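Local coordinates for protein citrate synthase (Pyrobaculum aerophilum, PDB 2IBP) that probably catalyses the condensation of oxaloacetate with acetyl-CoA and water to give citrate and free CoA, a step of the tricarboxylic acid cycle, at residues I204-Y207 with L208-A212; Y148-A151 with E152-A156; R78-E81 with D82-R86. All coordinates share one frame; numbering follows the deposited sequence.

Each of the three contacts joins successive turns of a different helix in the largely helical citrate synthase fold. Along the chain, contact 3 comes first (helix 77-90), then contact 2 (helix 141-169), then contact 1 (helix 198-210). Contacts 2 and 3 lie about 13 Å apart between centres and touch through a salt bridge from E152 OE1 to R86 NE, 2.8 Å long. Contact 1 stands apart, its centre about 17 Å from that of contact 2 and about 19 Å from that of contact 3. Side chains of helix 62-71 touch all three, so this one helix ties the surface helix 77-90 to the buried segment 204-212 near the predicted active site.

Contact 1 of 3, residues I204-Y207 with L208-A212; sequences IDLY and LILHA
Y207 and H211 stack one turn apart at the C-terminal end of helix 198-210 in the citrate synthase fold, H211 being the first residue to leave helical geometry. With CG anti to the backbone N (chi1 -180°), the tyrosine runs from CB, next to the following amide N of L208, to cross the imidazole at about a right angle. CG lies near ND1, CD1 comes 3.4 Å from H211 CE1, and CE1 comes 3.3 Å from that same H211 CE1; beyond CZ, the OH ends 3.9 Å from H211 CD2. The rings form an offset stack with centroids 3.9 Å apart and planes at 16°, ND1 sitting over the centre of the phenol face. A histidine suits this place because it can stack and donate at once: the N-H of ND1 donates a hydrogen bond to Y207 O, which lies in the imidazole plane. Replacing Y207 with alanine would probably leave one imidazole face without its aromatic cover and open a gap towards I366 and F367 of helix 363-382.

On another side of the helix L206 CG rests 3.9 Å from L210 CD1, a leucine pair turned towards F302 of helix 297-313. H211 lies near D346, a predicted active-site residue. Two donors of H211 converge on Y207 O, its backbone N at 3.1 Å and ND1 at 2.9 Å, the latter bond having an N-H...O angle of 162°.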
# COMPACT_ATOMS: atom_id res chain seq x y z
N ILE A 204 -13.44 14.62 -20.08
CA ILE A 204 -12.42 13.73 -19.51
C ILE A 204 -11.18 14.54 -19.15
O ILE A 204 -10.65 14.43 -18.04
CB ILE A 204 -12.08 12.54 -20.43
CG1 ILE A 204 -13.32 11.65 -20.61
CG2 ILE A 204 -10.90 11.72 -19.86
CD1 ILE A 204 -13.85 11.03 -19.32
N ASP A 205 -10.72 15.38 -20.07
CA ASP A 205 -9.53 16.19 -19.81
C ASP A 205 -9.74 17.06 -18.56
O ASP A 205 -8.87 17.14 -17.69
CB ASP A 205 -9.23 17.10 -21.00
CG ASP A 205 -7.81 17.65 -20.97
OD1 ASP A 205 -6.89 16.89 -20.66
OD2 ASP A 205 -7.61 18.81 -21.40
N LEU A 206 -10.90 17.70 -18.48
CA LEU A 206 -11.22 18.55 -17.35
C LEU A 206 -11.23 17.74 -16.06
O LEU A 206 -10.64 18.14 -15.06
CB LEU A 206 -12.58 19.23 -17.54
CG LEU A 206 -12.98 20.21 -16.46
CD1 LEU A 206 -11.94 21.33 -16.31
CD2 LEU A 206 -14.38 20.78 -16.81
N TYR A 207 -11.90 16.59 -16.09
CA TYR A 207 -11.95 15.75 -14.91
C TYR A 207 -10.54 15.38 -14.46
O TYR A 207 -10.21 15.45 -13.27
CB TYR A 207 -12.74 14.48 -15.20
CG TYR A 207 -12.82 13.57 -13.99
CD1 TYR A 207 -13.89 13.65 -13.10
CD2 TYR A 207 -11.78 12.71 -13.68
CE1 TYR A 207 -13.93 12.86 -11.98
CE2 TYR A 207 -11.82 11.94 -12.56
CZ TYR A 207 -12.88 12.02 -11.71
OH TYR A 207 -12.89 11.24 -10.59
N LEU A 208 -9.69 15.05 -15.42
CA LEU A 208 -8.33 14.65 -15.10
C LEU A 208 -7.58 15.81 -14.46
O LEU A 208 -6.83 15.63 -13.51
CB LEU A 208 -7.59 14.11 -16.32
CG LEU A 208 -8.09 12.82 -16.94
CD1 LEU A 208 -7.30 12.49 -18.18
CD2 LEU A 208 -8.09 11.64 -15.98
N ILE A 209 -7.73 17.00 -15.02
CA ILE A 209 -7.09 18.16 -14.41
C ILE A 209 -7.60 18.36 -12.99
O ILE A 209 -6.83 18.54 -12.05
CB ILE A 209 -7.42 19.45 -15.20
CG1 ILE A 209 -6.74 19.38 -16.57
CG2 ILE A 209 -7.02 20.69 -14.41
CD1 ILE A 209 -7.15 20.50 -17.52
N LEU A 210 -8.91 18.31 -12.83
CA LEU A 210 -9.52 18.66 -11.56
C LEU A 210 -9.20 17.73 -10.42
O LEU A 210 -9.26 18.16 -9.28
CB LEU A 210 -11.02 18.81 -11.67
CG LEU A 210 -11.52 19.97 -12.54
CD1 LEU A 210 -13.05 19.87 -12.59
CD2 LEU A 210 -11.06 21.33 -12.03
N HIS A 211 -8.87 16.48 -10.71
CA HIS A 211 -8.62 15.51 -9.65
C HIS A 211 -7.17 15.10 -9.53
O HIS A 211 -6.85 14.18 -8.78
CB HIS A 211 -9.52 14.30 -9.87
CG HIS A 211 -10.98 14.63 -9.77
ND1 HIS A 211 -11.67 15.26 -10.79
CD2 HIS A 211 -11.87 14.49 -8.75
CE1 HIS A 211 -12.91 15.52 -10.39
NE2 HIS A 211 -13.06 15.04 -9.17
N ALA A 212 -6.28 15.82 -10.22
CA ALA A 212 -4.87 15.46 -10.30
C ALA A 212 -4.15 15.37 -8.95
O ALA A 212 -3.26 14.52 -8.78
CB ALA A 212 -4.14 16.38 -11.24

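Contact 2 of 3, residues Y148-A151 with E152-A156; sequences YRIA and EKLVA
I150 and L154 run alongside each other in the same direction, with I150 CG2 4.0 Å from L154 CD1. The isoleucine sets CG2 anti to its backbone N (chi1 -64° for CG1), which brings this methyl beside the carbonyl carbon and towards the next turn. L154 swings its CG the other way, next to its own N, and its CD1 leans back to 3.7 Å from I150 O. Two branched apolar chains fit here because both face Y234 of helix 233-244.

E152 and K153 make the same backward lean. CG of E152 passes 3.2 Å from Y148 O, and CG of K153 passes 3.4 Å from R149 O, before each chain runs on extended. This is the i to i+4 pattern of an uninterrupted alpha-helix, here the long helix 141-169, and the amides of E152, K153, L154 and V155 all bond to the carbonyls four residues earlier. The small A151 suits a side of the helix pressed against V376 and L380 of helix 363-382; one turn on, V155 CG2 lies 3.3 Å from A151 O.

R149 places its CG anti to the backbone N (chi1 -158°) and bends at chi3, its CG lying 4.3 Å from K153 CE. R149 NE and K153 NZ are 6.2 Å apart, and both side chains salt-bridge to D126, the carboxylate drawing the two cations to the same side of the helix; K153 also salt-bridges to D124. The carboxylate of buried E152 is held at both oxygens, OE1 by the salt bridge to R86 and OE2 by a hydrogen bond with Y71 OH.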
# COMPACT_ATOMS: atom_id res chain seq x y z
N TYR A 148 11.85 10.12 -12.83
CA TYR A 148 10.91 10.98 -13.56
C TYR A 148 10.40 10.28 -14.81
O TYR A 148 9.22 10.42 -15.18
CB TYR A 148 11.53 12.34 -13.85
CG TYR A 148 11.46 13.25 -12.64
CD1 TYR A 148 12.35 13.11 -11.58
CD2 TYR A 148 10.41 14.14 -12.49
CE1 TYR A 148 12.24 13.90 -10.44
CE2 TYR A 148 10.29 14.95 -11.37
CZ TYR A 148 11.20 14.82 -10.34
OH TYR A 148 11.08 15.62 -9.22
N ARG A 149 11.26 9.53 -15.47
CA ARG A 149 10.85 8.74 -16.64
C ARG A 149 9.75 7.76 -16.21
O ARG A 149 8.73 7.61 -16.88
CB ARG A 149 12.05 7.98 -17.20
CG ARG A 149 11.95 7.53 -18.66
CD ARG A 149 13.28 6.88 -19.13
NE ARG A 149 14.44 7.71 -18.79
CZ ARG A 149 15.70 7.28 -18.78
NH1 ARG A 149 16.00 6.01 -19.06
NH2 ARG A 149 16.68 8.11 -18.43
N ILE A 150 9.97 7.08 -15.09
CA ILE A 150 9.00 6.11 -14.56
C ILE A 150 7.70 6.78 -14.18
O ILE A 150 6.61 6.24 -14.44
CB ILE A 150 9.60 5.32 -13.38
CG1 ILE A 150 10.80 4.50 -13.88
CG2 ILE A 150 8.53 4.42 -12.73
CD1 ILE A 150 11.78 4.04 -12.80
N ALA A 151 7.80 7.93 -13.52
CA ALA A 151 6.62 8.71 -13.14
C ALA A 151 5.80 9.05 -14.39
O ALA A 151 4.57 8.86 -14.41
CB ALA A 151 7.02 9.97 -12.39
N GLU A 152 6.46 9.49 -15.46
CA GLU A 152 5.76 9.78 -16.72
C GLU A 152 5.06 8.54 -17.28
O GLU A 152 3.92 8.59 -17.73
CB GLU A 152 6.74 10.34 -17.76
CG GLU A 152 7.25 11.69 -17.43
CD GLU A 152 8.14 12.28 -18.51
OE1 GLU A 152 8.38 11.60 -19.54
OE2 GLU A 152 8.55 13.44 -18.33
N LYS A 153 5.73 7.39 -17.20
CA LYS A 153 5.17 6.16 -17.71
C LYS A 153 3.91 5.80 -16.96
O LYS A 153 2.93 5.36 -17.56
CB LYS A 153 6.15 5.02 -17.61
CG LYS A 153 7.28 5.10 -18.60
CD LYS A 153 8.26 4.01 -18.33
CE LYS A 153 9.44 4.06 -19.23
NZ LYS A 153 10.39 3.00 -18.79
N LEU A 154 3.94 5.94 -15.64
CA LEU A 154 2.75 5.63 -14.83
C LEU A 154 1.55 6.52 -15.20
O LEU A 154 0.41 6.05 -15.30
CB LEU A 154 3.11 5.76 -13.35
CG LEU A 154 3.84 4.53 -12.82
CD1 LEU A 154 4.72 4.82 -11.62
CD2 LEU A 154 2.87 3.38 -12.52
N VAL A 155 1.81 7.80 -15.41
CA VAL A 155 0.75 8.73 -15.78
C VAL A 155 0.23 8.35 -17.19
O VAL A 155 -0.98 8.34 -17.44
CB VAL A 155 1.29 10.16 -15.76
CG1 VAL A 155 0.25 11.14 -16.32
CG2 VAL A 155 1.70 10.53 -14.34
N ALA A 156 1.14 8.02 -18.09
CA ALA A 156 0.76 7.68 -19.46
C ALA A 156 -0.00 6.39 -19.62
O ALA A 156 -0.86 6.27 -20.49
CB ALA A 156 2.00 7.66 -20.35

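Contact 3 of 3, residues R78-E81 with D82-R86; sequences RELE and DYINR
R86 meets E79 through a water that lies at the edge of the guanidinium, in its plane. One guanidinium face lies against the backbone of Y83, whose CA stands 3.6 Å above it, off towards the rim, while NH2 of R86 is found at the edge of the Y83 ring, in the plane of that ring. L80 CD1 approaches the same ring obliquely, 4.2 Å from Y83 CD2. An arginine suits this place because its flat group can lie over the helix backbone while its N-H groups, lying in the plane of the group, stay available for the water and for E152, to which NE salt-bridges. The water accepts from R86 NH2 at 3.0 Å and donates to E79 O at 2.7 Å; as Y83 N also donates to this carbonyl, two donors share one oxygen.

Helix 77-90 is an amphipathic alpha-helix near the surface, with an apolar and a charged side. On the apolar side L80 and I84 cross obliquely, L80 CG being 3.9 Å from I84 CD1. L80 has its CG anti to the backbone N (chi1 -175°), carrying the branch towards the next turn, and it also packs on L406 of the second subunit. That residue lies beyond C394, whose disulfide to C19 closes each chain into a loop, and the two chains are interlinked.

On the charged side R78 and D82 lie side by side with their charges apart. R78 CG is 3.7 Å from D82 OD2, but the nearest charged pair, R78 NH1 and D82 OD2, is 4.9 Å apart, and the guanidinium and carboxylate planes differ by 67°. Any attraction is therefore probably weak. The hydroxyl of Y83, which reaches inwards, is hydrogen-bonded with S66 OG of helix 62-71, and E81 salt-bridges to K77 one turn earlier.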
# COMPACT_ATOMS: atom_id res chain seq x y z
N ARG A 78 8.88 23.67 -26.21
CA ARG A 78 9.68 22.51 -26.54
C ARG A 78 9.51 21.39 -25.52
O ARG A 78 9.38 20.23 -25.87
CB ARG A 78 11.16 22.88 -26.70
CG ARG A 78 12.06 21.69 -27.03
CD ARG A 78 13.31 22.12 -27.80
NE ARG A 78 14.10 23.14 -27.13
CZ ARG A 78 15.15 22.90 -26.34
NH1 ARG A 78 15.53 21.65 -26.09
NH2 ARG A 78 15.81 23.91 -25.78
N GLU A 79 9.52 21.76 -24.24
CA GLU A 79 9.37 20.80 -23.16
C GLU A 79 8.04 20.09 -23.24
O GLU A 79 7.97 18.86 -23.08
CB GLU A 79 9.50 21.49 -21.82
CG GLU A 79 10.93 21.83 -21.48
CD GLU A 79 11.06 22.71 -20.27
OE1 GLU A 79 10.09 23.41 -19.92
OE2 GLU A 79 12.16 22.73 -19.68
N LEU A 80 7.00 20.84 -23.56
CA LEU A 80 5.66 20.25 -23.63
C LEU A 80 5.56 19.30 -24.81
O LEU A 80 5.08 18.18 -24.67
CB LEU A 80 4.58 21.32 -23.67
CG LEU A 80 3.16 20.77 -23.62
CD1 LEU A 80 2.98 19.89 -22.36
CD2 LEU A 80 2.15 21.89 -23.65
N GLU A 81 6.07 19.73 -25.97
CA GLU A 81 6.08 18.89 -27.15
C GLU A 81 6.81 17.57 -26.88
O GLU A 81 6.32 16.49 -27.20
CB GLU A 81 6.73 19.62 -28.33
CG GLU A 81 5.87 20.72 -28.91
CD GLU A 81 6.60 21.56 -29.95
OE1 GLU A 81 7.83 21.40 -30.10
OE2 GLU A 81 5.94 22.40 -30.59
N ASP A 82 8.01 17.67 -26.30
CA ASP A 82 8.80 16.48 -26.00
C ASP A 82 8.09 15.57 -24.99
O ASP A 82 8.10 14.35 -25.13
CB ASP A 82 10.19 16.87 -25.50
CG ASP A 82 11.03 17.55 -26.57
OD1 ASP A 82 10.63 17.50 -27.76
OD2 ASP A 82 12.10 18.10 -26.21
N TYR A 83 7.51 16.18 -23.96
CA TYR A 83 6.78 15.44 -22.92
C TYR A 83 5.58 14.70 -23.54
O TYR A 83 5.35 13.50 -23.26
CB TYR A 83 6.30 16.44 -21.86
CG TYR A 83 5.43 15.84 -20.78
CD1 TYR A 83 6.00 15.15 -19.73
CD2 TYR A 83 4.09 16.16 -20.70
CE1 TYR A 83 5.20 14.64 -18.69
CE2 TYR A 83 3.28 15.65 -19.70
CZ TYR A 83 3.84 14.92 -18.69
OH TYR A 83 3.06 14.46 -17.64
N ILE A 84 4.80 15.42 -24.33
CA ILE A 84 3.64 14.82 -24.98
C ILE A 84 4.07 13.63 -25.82
O ILE A 84 3.46 12.56 -25.75
CB ILE A 84 2.88 15.86 -25.79
CG1 ILE A 84 2.12 16.80 -24.83
CG2 ILE A 84 1.95 15.19 -26.78
CD1 ILE A 84 1.38 17.92 -25.51
N ASN A 85 5.18 13.76 -26.55
CA ASN A 85 5.67 12.65 -27.36
C ASN A 85 6.15 11.47 -26.53
O ASN A 85 5.91 10.33 -26.89
CB ASN A 85 6.78 13.12 -28.27
CG ASN A 85 6.25 13.76 -29.54
OD1 ASN A 85 5.14 13.46 -29.98
ND2 ASN A 85 7.07 14.59 -30.18
N ARG A 86 6.79 11.73 -25.39
CA ARG A 86 7.23 10.65 -24.53
C ARG A 86 6.02 9.93 -23.97
O ARG A 86 5.94 8.71 -24.00
CB ARG A 86 8.10 11.16 -23.37
CG ARG A 86 9.47 11.68 -23.79
CD ARG A 86 10.38 11.89 -22.58
NE ARG A 86 9.84 12.82 -21.58
CZ ARG A 86 10.05 14.13 -21.58
NH1 ARG A 86 10.70 14.71 -22.60
NH2 ARG A 86 9.54 14.87 -20.62
O HOH W 1 10.06 17.64 -21.78